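Local coordinates for protein polysaccharide deacetylase (Ammonifex degensii, PDB 4WCJ) that probably removes N-acetyl groups from poly-beta-1,6-N-acetyl-D-glucosamine, as a zinc-binding family 4 carbohydrate esterase with a beta/alpha barrel, at residues V68-V73 with K91-T96. Sequence-based numbering, arbitrary orientation.
Sequences VGVRFV and KLVLVT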
loop_
_atom_site.group_PDB
_atom_site.type_symbol
_atom_site.label_atom_id
_atom_site.label_comp_id
_atom_site.label_asym_id
_atom_site.label_seq_id
_atom_site.Cartn_x
_atom_site.Cartn_y
_atom_site.Cartn_z
ATOM N N VAL A 68 14.162 10.450 14.405
ATOM C CA VAL A 68 13.746 11.853 14.483
ATOM C C VAL A 68 12.311 11.988 15.007
ATOM O O VAL A 68 11.717 13.065 14.960
ATOM C CB VAL A 68 13.868 12.561 13.115
ATOM C CG1 VAL A 68 13.993 14.062 13.305
ATOM C CG2 VAL A 68 15.085 12.064 12.375
ATOM N N GLY A 69 11.756 10.893 15.514
ATOM C CA GLY A 69 10.530 10.970 16.291
ATOM C C GLY A 69 9.215 10.669 15.593
ATOM O O GLY A 69 8.149 10.936 16.146
ATOM N N VAL A 70 9.282 10.114 14.385
ATOM C CA VAL A 70 8.082 9.722 13.648
ATOM C C VAL A 70 7.410 8.485 14.265
ATOM O O VAL A 70 8.080 7.493 14.559
ATOM C CB VAL A 70 8.418 9.440 12.168
ATOM C CG1 VAL A 70 7.378 8.545 11.536
ATOM C CG2 VAL A 70 8.565 10.748 11.392
ATOM N N ARG A 71 6.092 8.554 14.462
ATOM C CA ARG A 71 5.319 7.422 14.976
ATOM C C ARG A 71 4.767 6.535 13.857
ATOM O O ARG A 71 4.007 7.003 13.005
ATOM C CB ARG A 71 4.163 7.918 15.851
ATOM C CG ARG A 71 3.066 6.892 16.066
ATOM C CD ARG A 71 2.128 7.291 17.192
ATOM N NE ARG A 71 1.271 6.178 17.593
ATOM C CZ ARG A 71 0.563 6.144 18.719
ATOM N NH1 ARG A 71 0.613 7.163 19.565
ATOM N NH2 ARG A 71 -0.190 5.086 19.000
ATOM N N PHE A 72 5.152 5.260 13.859
ATOM C CA PHE A 72 4.618 4.305 12.888
ATOM C C PHE A 72 3.278 3.742 13.352
ATOM O O PHE A 72 3.144 3.208 14.463
ATOM C CB PHE A 72 5.606 3.167 12.627
ATOM C CG PHE A 72 6.841 3.588 11.880
ATOM C CD1 PHE A 72 7.964 4.021 12.562
ATOM C CD2 PHE A 72 6.879 3.548 10.489
ATOM C CE1 PHE A 72 9.105 4.402 11.879
ATOM C CE2 PHE A 72 8.016 3.919 9.801
ATOM C CZ PHE A 72 9.131 4.355 10.497
ATOM N N VAL A 73 2.306 3.840 12.458
ATOM C CA VAL A 73 0.893 3.622 12.725
ATOM C C VAL A 73 0.402 2.321 12.053
ATOM O O VAL A 73 0.902 1.939 10.992
ATOM C CB VAL A 73 0.095 4.867 12.230
ATOM C CG1 VAL A 73 -0.819 4.550 11.034
ATOM C CG2 VAL A 73 -0.642 5.560 13.373
ATOM N N LYS A 91 3.021 13.680 14.214
ATOM C CA LYS A 91 3.560 13.221 12.935
ATOM C C LYS A 91 3.445 11.697 12.749
ATOM O O LYS A 91 4.164 10.944 13.401
ATOM C CB LYS A 91 5.029 13.638 12.845
ATOM C CG LYS A 91 5.537 13.877 11.462
ATOM C CD LYS A 91 5.586 15.366 11.137
ATOM C CE LYS A 91 6.898 15.989 11.585
ATOM N NZ LYS A 91 7.098 17.342 10.988
ATOM N N LEU A 92 2.576 11.252 11.841
ATOM C CA LEU A 92 2.287 9.819 11.679
ATOM C C LEU A 92 2.752 9.260 10.332
ATOM O O LEU A 92 2.753 9.973 9.329
ATOM C CB LEU A 92 0.787 9.570 11.838
ATOM C CG LEU A 92 0.105 10.369 12.951
ATOM C CD1 LEU A 92 -1.388 10.132 12.934
ATOM C CD2 LEU A 92 0.690 10.018 14.310
ATOM N N VAL A 93 3.137 7.983 10.310
ATOM C CA VAL A 93 3.524 7.315 9.065
ATOM C C VAL A 93 3.007 5.880 8.992
ATOM O O VAL A 93 3.126 5.120 9.948
ATOM C CB VAL A 93 5.061 7.297 8.874
ATOM C CG1 VAL A 93 5.464 6.344 7.753
ATOM C CG2 VAL A 93 5.572 8.688 8.567
ATOM N N LEU A 94 2.425 5.530 7.846
ATOM C CA LEU A 94 2.053 4.158 7.529
ATOM C C LEU A 94 2.944 3.613 6.415
ATOM O O LEU A 94 3.093 4.240 5.357
ATOM C CB LEU A 94 0.586 4.078 7.106
ATOM C CG LEU A 94 0.082 2.706 6.645
ATOM C CD1 LEU A 94 0.275 1.657 7.733
ATOM C CD2 LEU A 94 -1.377 2.777 6.244
ATOM N N VAL A 95 3.541 2.451 6.656
ATOM C CA VAL A 95 4.326 1.764 5.637
ATOM C C VAL A 95 3.422 0.865 4.797
ATOM O O VAL A 95 2.651 0.072 5.342
ATOM C CB VAL A 95 5.456 0.916 6.268
ATOM C CG1 VAL A 95 6.209 0.141 5.197
ATOM C CG2 VAL A 95 6.398 1.800 7.066
ATOM N N THR A 96 3.487 1.013 3.473
ATOM C CA THR A 96 2.753 0.121 2.576
ATOM C C THR A 96 3.630 -0.404 1.435
ATOM O O THR A 96 4.588 0.256 0.995
ATOM C CB THR A 96 1.492 0.805 1.958
ATOM O OG1 THR A 96 1.872 1.673 0.879
ATOM C CG2 THR A 96 0.710 1.573 3.015
HETATM O O HOH W 1 3.651 1.584 9.503
#
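Three backbone hydrogen bonds join Arg-71 and Val-73 to Lys-91 and Val-93, and their pattern identifies a parallel pair. Arg-71 N reaches Lys-91 O at 3.2 Å. Val-93 N returns to Arg-71 O at 3.0 Å. Val-73 N then closes on Val-93 O at 2.9 Å, the donor N tilted 25° from the carbonyl plane. The touching parts run 57° apart; beyond Val-73 N a water joins Val-73 O, to which it donates, and Val-95 N, from which it accepts.

Packing is tightest on the face of Val-70, Phe-72 and Val-93. Val-70 CG1 meets Val-93 CG2 at 3.5 Å, shorter than a usual carbon contact. The Phe-72 side chain lies alongside Val-93, and with CG anti to its own carbonyl carbon (chi1 -69°) the ring extends to Val-95, whose CG2 sits at the ring edge, 3.8 Å from CE2. Leu-62 and Leu-65 of helix 55-67 also touch this side chain. An alanine in place of Phe-72 would probably leave the Val-95 methyl and those leucines without their shared apolar partner.

The Arg-71 side is looser: its chain, extended from CG to NE, leads away from Leu-92, CD staying 4.2 Å from Leu-92 CD2, and NH2 of this exposed residue makes a long, weak ion pair with Glu-77. On that flank helix 75-82 packs Tyr-81 on Leu-92 and Ala-78 on Val-73. Strand 71-72, this helix and strand 91-99 thus form a beta-alpha-beta unit, the parallel building block of the beta/alpha barrel of this deacetylase.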